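Local coordinates for protein glutathione reductase (Bartonella henselae, PDB 3O0H) that probably catalyses the NADPH-dependent reduction of glutathione disulfide to glutathione, using a bound flavin-adenine dinucleotide as its redox cofactor, at residues F230-A241 and S367-E378. Sequence-based numbering, arbitrary orientation.
Sequences FDYDLRQLLNDA and SQPEIGTVGLSE
Leu234, Leu238 and Ala241 pack against Ile371, Thr373 and Pro369 in a helix-on-sheet contact between domains: the helix starting at Tyr232, which in this family belongs to the NAD(P)H-binding Rossmann domain, lies on a strand of the dimerisation-domain sheet. Helix 232-241 and strand 371-375 run antiparallel, with axes 10.0 Å apart and an angle of 174°. The apolar seam follows the helix turn by turn. At its far end Ala241 CB rests 3.5 Å from CD of Pro369, whose preceding peptide bond is cis. Leu238, with CG anti to its backbone N (chi1 178°), splays its two methyls over different neighbours. CD1 meets the Pro369 carbonyl O and the CD corner of its ring, whereas CD2 touches both Ile371 CD1 and Ser367 CB, 3.6 Å from the latter. Ser367 OG donates to Pro369 O, pinning the turn beneath Leu238. Midway, Leu234 CD1 slants across to Thr373 CB at 4.0 Å, and next to it the Thr373 methyl CG2 meets the Phe230 ring obliquely, 4.0 Å from CE2. Leu428 of the adjoining strand 422-428 touches both Leu234 and Pro369 and widens the apolar seam.

The N-terminal end of the helix changes to polar chemistry. Asp231 divides its carboxylate: OD1 caps its own helix through Asp233 N, while OD2 accepts Glu378 N at 2.8 Å in an almost straight bond of 178°, met nearly along the C-O axis. A water accepts from Asp231 N and bridges to Thr373 OG1, which also bonds His426. Asp233 OD2 and Glu378 OE1 approach to 4.0 Å, but Lys412 forms salt bridges with both and with Asp231 OD1, and Arg392 with Asp233 OD2. The acidic cluster is therefore probably stabilised by this shared lysine together with Arg392, and a single N-cap carboxylate ties the beginnings of two helices together across the domain boundary.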
ATOM      1  N   PHE B 230      15.736   1.610  15.429  1.00 18.77           N
ATOM      2  CA  PHE B 230      14.582   2.152  14.699  1.00 16.96           C
ATOM      3  C   PHE B 230      14.161   3.471  15.339  1.00 17.22           C
ATOM      4  O   PHE B 230      14.485   3.739  16.502  1.00 17.33           O
ATOM      5  CB  PHE B 230      13.412   1.181  14.755  1.00 15.61           C
ATOM      6  CG  PHE B 230      13.580  -0.018  13.909  1.00 14.17           C
ATOM      7  CD1 PHE B 230      14.480  -1.009  14.270  1.00 16.45           C
ATOM      8  CD2 PHE B 230      12.890  -0.154  12.710  1.00 17.48           C
ATOM      9  CE1 PHE B 230      14.659  -2.099  13.494  1.00 14.49           C
ATOM     10  CE2 PHE B 230      13.065  -1.288  11.928  1.00 16.13           C
ATOM     11  CZ  PHE B 230      13.946  -2.262  12.335  1.00 16.19           C
ATOM     12  N   ASP B 231      13.465   4.318  14.585  1.00 16.02           N
ATOM     13  CA  ASP B 231      12.932   5.556  15.134  1.00 15.45           C
ATOM     14  C   ASP B 231      12.127   5.276  16.435  1.00 14.08           C
ATOM     15  O   ASP B 231      11.389   4.318  16.517  1.00 11.84           O
ATOM     16  CB  ASP B 231      12.096   6.260  14.054  1.00 16.19           C
ATOM     17  CG  ASP B 231      11.460   7.569  14.531  1.00 17.04           C
ATOM     18  OD1 ASP B 231      10.442   7.460  15.240  1.00 18.33           O
ATOM     19  OD2 ASP B 231      11.965   8.646  14.179  1.00 16.91           O
ATOM     20  N   TYR B 232      12.310   6.122  17.444  1.00 15.30           N
ATOM     21  CA  TYR B 232      11.709   5.883  18.781  1.00 16.32           C
ATOM     22  C   TYR B 232      10.189   5.718  18.709  1.00 15.31           C
ATOM     23  O   TYR B 232       9.631   4.854  19.373  1.00 14.93           O
ATOM     24  CB  TYR B 232      12.076   6.981  19.776  1.00 19.07           C
ATOM     25  CG  TYR B 232      11.181   6.962  21.025  1.00 25.26           C
ATOM     26  CD1 TYR B 232      11.441   6.126  22.096  1.00 28.08           C
ATOM     27  CD2 TYR B 232      10.051   7.789  21.097  1.00 31.67           C
ATOM     28  CE1 TYR B 232      10.610   6.105  23.224  1.00 30.74           C
ATOM     29  CE2 TYR B 232       9.222   7.805  22.235  1.00 34.97           C
ATOM     30  CZ  TYR B 232       9.486   6.946  23.291  1.00 34.89           C
ATOM     31  OH  TYR B 232       8.623   6.979  24.408  1.00 35.29           O
ATOM     32  N   ASP B 233       9.499   6.522  17.895  1.00 16.15           N
ATOM     33  CA  ASP B 233       8.027   6.377  17.801  1.00 15.18           C
ATOM     34  C   ASP B 233       7.663   4.962  17.337  1.00 14.65           C
ATOM     35  O   ASP B 233       6.710   4.360  17.834  1.00 14.66           O
ATOM     36  CB  ASP B 233       7.414   7.386  16.837  1.00 15.98           C
ATOM     37  CG  ASP B 233       7.202   8.741  17.443  1.00 19.15           C
ATOM     38  OD1 ASP B 233       6.763   8.833  18.604  1.00 20.84           O
ATOM     39  OD2 ASP B 233       7.405   9.729  16.730  1.00 19.87           O
ATOM     40  N   LEU B 234       8.385   4.407  16.358  1.00 13.74           N
ATOM     41  CA  LEU B 234       8.092   3.027  15.929  1.00 12.02           C
ATOM     42  C   LEU B 234       8.276   2.009  17.057  1.00 11.70           C
ATOM     43  O   LEU B 234       7.506   1.047  17.205  1.00  9.82           O
ATOM     44  CB  LEU B 234       8.968   2.620  14.748  1.00 12.23           C
ATOM     45  CG  LEU B 234       8.894   3.555  13.539  1.00 15.25           C
ATOM     46  CD1 LEU B 234      10.118   3.281  12.581  1.00 13.43           C
ATOM     47  CD2 LEU B 234       7.508   3.483  12.832  1.00 15.55           C
ATOM     48  N   ARG B 235       9.320   2.207  17.838  1.00 11.39           N
ATOM     49  CA  ARG B 235       9.612   1.274  18.909  1.00 11.22           C
ATOM     50  C   ARG B 235       8.507   1.368  19.949  1.00 12.13           C
ATOM     51  O   ARG B 235       7.968   0.338  20.433  1.00 11.99           O
ATOM     52  CB  ARG B 235      10.949   1.630  19.541  1.00 12.22           C
ATOM     53  CG  ARG B 235      12.147   1.561  18.580  1.00 11.22           C
ATOM     54  CD  ARG B 235      13.405   2.050  19.264  1.00 14.01           C
ATOM     55  NE  ARG B 235      13.932   1.168  20.306  1.00 14.38           N
ATOM     56  CZ  ARG B 235      14.942   1.513  21.122  1.00 16.22           C
ATOM     57  NH1 ARG B 235      15.558   2.677  21.007  1.00 17.01           N
ATOM     58  NH2 ARG B 235      15.377   0.671  22.040  1.00 17.65           N
ATOM     59  N   GLN B 236       8.167   2.606  20.304  1.00 12.62           N
ATOM     60  CA  GLN B 236       7.255   2.810  21.419  1.00 14.33           C
ATOM     61  C   GLN B 236       5.860   2.389  21.027  1.00 13.52           C
ATOM     62  O   GLN B 236       5.206   1.680  21.788  1.00 12.97           O
ATOM     63  CB  GLN B 236       7.279   4.249  21.907  1.00 15.32           C
ATOM     64  CG  GLN B 236       6.406   4.477  23.167  1.00 18.28           C
ATOM     65  CD  GLN B 236       7.070   3.876  24.380  1.00 19.81           C
ATOM     66  OE1 GLN B 236       8.142   4.331  24.775  1.00 21.11           O
ATOM     67  NE2 GLN B 236       6.471   2.797  24.948  1.00 14.34           N
ATOM     68  N   LEU B 237       5.400   2.808  19.845  1.00 13.52           N
ATOM     69  CA  LEU B 237       4.027   2.459  19.432  1.00 14.42           C
ATOM     70  C   LEU B 237       3.847   0.957  19.308  1.00 13.68           C
ATOM     71  O   LEU B 237       2.770   0.416  19.680  1.00 13.81           O
ATOM     72  CB  LEU B 237       3.632   3.146  18.126  1.00 14.59           C
ATOM     73  CG  LEU B 237       3.460   4.661  18.149  1.00 17.60           C
ATOM     74  CD1 LEU B 237       3.454   5.256  16.692  1.00 19.10           C
ATOM     75  CD2 LEU B 237       2.192   5.003  18.862  1.00 19.99           C
ATOM     76  N   LEU B 238       4.859   0.265  18.764  1.00 13.04           N
ATOM     77  CA  LEU B 238       4.756  -1.193  18.647  1.00 12.40           C
ATOM     78  C   LEU B 238       4.715  -1.845  20.039  1.00 12.11           C
ATOM     79  O   LEU B 238       3.835  -2.675  20.333  1.00 11.87           O
ATOM     80  CB  LEU B 238       5.889  -1.802  17.807  1.00 12.06           C
ATOM     81  CG  LEU B 238       5.862  -3.324  17.698  1.00 11.36           C
ATOM     82  CD1 LEU B 238       4.534  -3.826  17.107  1.00 13.00           C
ATOM     83  CD2 LEU B 238       7.086  -3.843  16.825  1.00 11.54           C
ATOM     84  N   ASN B 239       5.640  -1.431  20.898  1.00 12.06           N
ATOM     85  CA  ASN B 239       5.697  -1.984  22.259  1.00 12.12           C
ATOM     86  C   ASN B 239       4.327  -1.877  22.896  1.00 12.89           C
ATOM     87  O   ASN B 239       3.824  -2.832  23.456  1.00 13.16           O
ATOM     88  CB  ASN B 239       6.688  -1.210  23.124  1.00 13.23           C
ATOM     89  CG  ASN B 239       6.629  -1.642  24.581  1.00 12.79           C
ATOM     90  OD1 ASN B 239       7.251  -2.635  24.961  1.00 15.04           O
ATOM     91  ND2 ASN B 239       5.860  -0.915  25.382  1.00 12.76           N
ATOM     92  N   ASP B 240       3.732  -0.687  22.809  1.00 13.31           N
ATOM     93  CA  ASP B 240       2.514  -0.418  23.515  1.00 14.10           C
ATOM     94  C   ASP B 240       1.327  -1.227  22.926  1.00 13.67           C
ATOM     95  O   ASP B 240       0.439  -1.684  23.657  1.00 13.07           O
ATOM     96  CB  ASP B 240       2.222   1.064  23.524  1.00 14.30           C
ATOM     97  CG  ASP B 240       3.260   1.880  24.280  1.00 14.77           C
ATOM     98  OD1 ASP B 240       4.134   1.361  24.998  1.00 12.70           O
ATOM     99  OD2 ASP B 240       3.148   3.107  24.165  1.00 17.80           O
ATOM    100  N   ALA B 241       1.301  -1.411  21.613  1.00 13.11           N
ATOM    101  CA  ALA B 241       0.237  -2.213  20.997  1.00 12.70           C
ATOM    102  C   ALA B 241       0.368  -3.700  21.377  1.00 13.48           C
ATOM    103  O   ALA B 241      -0.650  -4.431  21.508  1.00 14.94           O
ATOM    104  CB  ALA B 241       0.273  -2.044  19.470  1.00 11.73           C
ATOM    105  N   SER B 367       5.872  -7.062  11.997  1.00 10.64           N
ATOM    106  CA  SER B 367       5.222  -7.051  13.279  1.00 12.00           C
ATOM    107  C   SER B 367       3.730  -6.743  13.066  1.00 12.10           C
ATOM    108  O   SER B 367       3.262  -6.495  11.929  1.00 11.50           O
ATOM    109  CB  SER B 367       5.902  -5.988  14.172  1.00 11.45           C
ATOM    110  OG  SER B 367       6.060  -4.771  13.480  1.00 11.23           O
ATOM    111  N   GLN B 368       2.977  -6.771  14.152  1.00 11.90           N
ATOM    112  CA  GLN B 368       1.580  -6.366  14.138  1.00 12.93           C
ATOM    113  C   GLN B 368       1.349  -5.442  15.330  1.00 13.79           C
ATOM    114  O   GLN B 368       1.346  -5.898  16.449  1.00 13.31           O
ATOM    115  CB  GLN B 368       0.648  -7.562  14.190  1.00 13.52           C
ATOM    116  CG  GLN B 368       0.947  -8.580  13.030  1.00 14.18           C
ATOM    117  CD  GLN B 368       0.237  -9.915  13.187  1.00 12.89           C
ATOM    118  OE1 GLN B 368       0.864 -10.998  13.262  1.00 18.70           O
ATOM    119  NE2 GLN B 368      -1.046  -9.854  13.258  1.00 12.46           N
ATOM    120  N   PRO B 369       1.217  -4.147  15.083  1.00 13.91           N
ATOM    121  CA  PRO B 369       1.247  -3.459  13.788  1.00 13.16           C
ATOM    122  C   PRO B 369       2.596  -3.512  13.051  1.00 13.10           C
ATOM    123  O   PRO B 369       3.640  -3.641  13.684  1.00 12.39           O
ATOM    124  CB  PRO B 369       0.897  -1.997  14.138  1.00 13.91           C
ATOM    125  CG  PRO B 369       1.055  -1.897  15.629  1.00 15.88           C
ATOM    126  CD  PRO B 369       0.929  -3.236  16.215  1.00 14.53           C
ATOM    127  N   GLU B 370       2.485  -3.475  11.720  1.00 12.87           N
ATOM    128  CA  GLU B 370       3.572  -3.484  10.785  1.00 12.76           C
ATOM    129  C   GLU B 370       4.314  -2.155  10.807  1.00 11.08           C
ATOM    130  O   GLU B 370       3.748  -1.095  11.127  1.00 10.45           O
ATOM    131  CB  GLU B 370       3.045  -3.715   9.353  1.00 12.86           C
ATOM    132  CG  GLU B 370       2.299  -4.994   9.121  1.00 15.03           C
ATOM    133  CD  GLU B 370       1.457  -4.909   7.846  1.00 18.29           C
ATOM    134  OE1 GLU B 370       2.063  -5.075   6.755  1.00 18.35           O
ATOM    135  OE2 GLU B 370       0.224  -4.652   7.969  1.00 18.78           O
ATOM    136  N   ILE B 371       5.595  -2.237  10.461  1.00 11.07           N
ATOM    137  CA  ILE B 371       6.480  -1.092  10.416  1.00 10.47           C
ATOM    138  C   ILE B 371       7.154  -1.002   9.027  1.00 10.28           C
ATOM    139  O   ILE B 371       7.530  -2.033   8.435  1.00 10.32           O
ATOM    140  CB  ILE B 371       7.579  -1.227  11.492  1.00 11.04           C
ATOM    141  CG1 ILE B 371       7.020  -0.886  12.864  1.00  9.47           C
ATOM    142  CG2 ILE B 371       8.791  -0.298  11.213  1.00 10.78           C
ATOM    143  CD1 ILE B 371       7.989  -1.320  14.039  1.00 10.55           C
ATOM    144  N   GLY B 372       7.286   0.224   8.550  1.00 11.11           N
ATOM    145  CA  GLY B 372       8.124   0.578   7.417  1.00  9.93           C
ATOM    146  C   GLY B 372       8.946   1.808   7.746  1.00 11.38           C
ATOM    147  O   GLY B 372       8.471   2.773   8.402  1.00 10.19           O
ATOM    148  N   THR B 373      10.199   1.818   7.287  1.00 10.21           N
ATOM    149  CA  THR B 373      11.099   2.916   7.624  1.00 10.77           C
ATOM    150  C   THR B 373      12.188   3.093   6.545  1.00 10.23           C
ATOM    151  O   THR B 373      12.671   2.118   5.969  1.00 11.29           O
ATOM    152  CB  THR B 373      11.740   2.692   9.012  1.00 11.26           C
ATOM    153  OG1 THR B 373      12.508   3.854   9.413  1.00 11.90           O
ATOM    154  CG2 THR B 373      12.599   1.411   9.020  1.00 11.27           C
ATOM    155  N   VAL B 374      12.498   4.329   6.257  1.00 11.44           N
ATOM    156  CA  VAL B 374      13.570   4.688   5.309  1.00 11.45           C
ATOM    157  C   VAL B 374      14.229   5.954   5.773  1.00 11.86           C
ATOM    158  O   VAL B 374      13.576   6.867   6.246  1.00 11.07           O
ATOM    159  CB  VAL B 374      13.011   4.815   3.834  1.00 12.42           C
ATOM    160  CG1 VAL B 374      11.858   5.760   3.737  1.00 12.13           C
ATOM    161  CG2 VAL B 374      14.090   5.177   2.829  1.00 12.81           C
ATOM    162  N   GLY B 375      15.538   6.014   5.640  1.00 13.42           N
ATOM    163  CA  GLY B 375      16.285   7.209   6.028  1.00 13.60           C
ATOM    164  C   GLY B 375      16.376   7.413   7.526  1.00 14.27           C
ATOM    165  O   GLY B 375      16.275   6.465   8.296  1.00 14.58           O
ATOM    166  N   LEU B 376      16.568   8.659   7.923  1.00 14.57           N
ATOM    167  CA  LEU B 376      16.962   8.970   9.287  1.00 16.04           C
ATOM    168  C   LEU B 376      15.797   9.027  10.260  1.00 16.14           C
ATOM    169  O   LEU B 376      14.787   9.698  10.013  1.00 15.31           O
ATOM    170  CB  LEU B 376      17.668  10.298   9.334  1.00 17.92           C
ATOM    171  CG  LEU B 376      18.986  10.389   8.546  1.00 19.93           C
ATOM    172  CD1 LEU B 376      19.459  11.795   8.591  1.00 22.97           C
ATOM    173  CD2 LEU B 376      20.075   9.375   9.068  1.00 20.75           C
ATOM    174  N   SER B 377      15.979   8.345  11.387  1.00 16.49           N
ATOM    175  CA  SER B 377      15.128   8.586  12.577  1.00 15.78           C
ATOM    176  C   SER B 377      15.142  10.042  12.983  1.00 17.67           C
ATOM    177  O   SER B 377      16.067  10.819  12.698  1.00 18.00           O
ATOM    178  CB  SER B 377      15.618   7.748  13.757  1.00 15.45           C
ATOM    179  OG  SER B 377      16.890   8.246  14.197  1.00 15.66           O
ATOM    180  N   GLU B 378      14.094  10.428  13.675  1.00 17.83           N
ATOM    181  CA  GLU B 378      13.999  11.749  14.207  1.00 19.68           C
ATOM    182  C   GLU B 378      15.252  12.140  15.018  1.00 21.47           C
ATOM    183  O   GLU B 378      15.833  13.224  14.834  1.00 21.07           O
ATOM    184  CB  GLU B 378      12.699  11.832  15.032  1.00 19.63           C
ATOM    185  CG  GLU B 378      12.524  13.110  15.743  1.00 21.12           C
ATOM    186  CD  GLU B 378      11.096  13.360  16.224  1.00 20.27           C
ATOM    187  OE1 GLU B 378      10.154  12.589  15.920  1.00 19.85           O
ATOM    188  OE2 GLU B 378      10.930  14.378  16.886  1.00 24.44           O
TER
HETATM  189  O   HOH W   1      13.805   3.716  11.828  1.00  3.79           O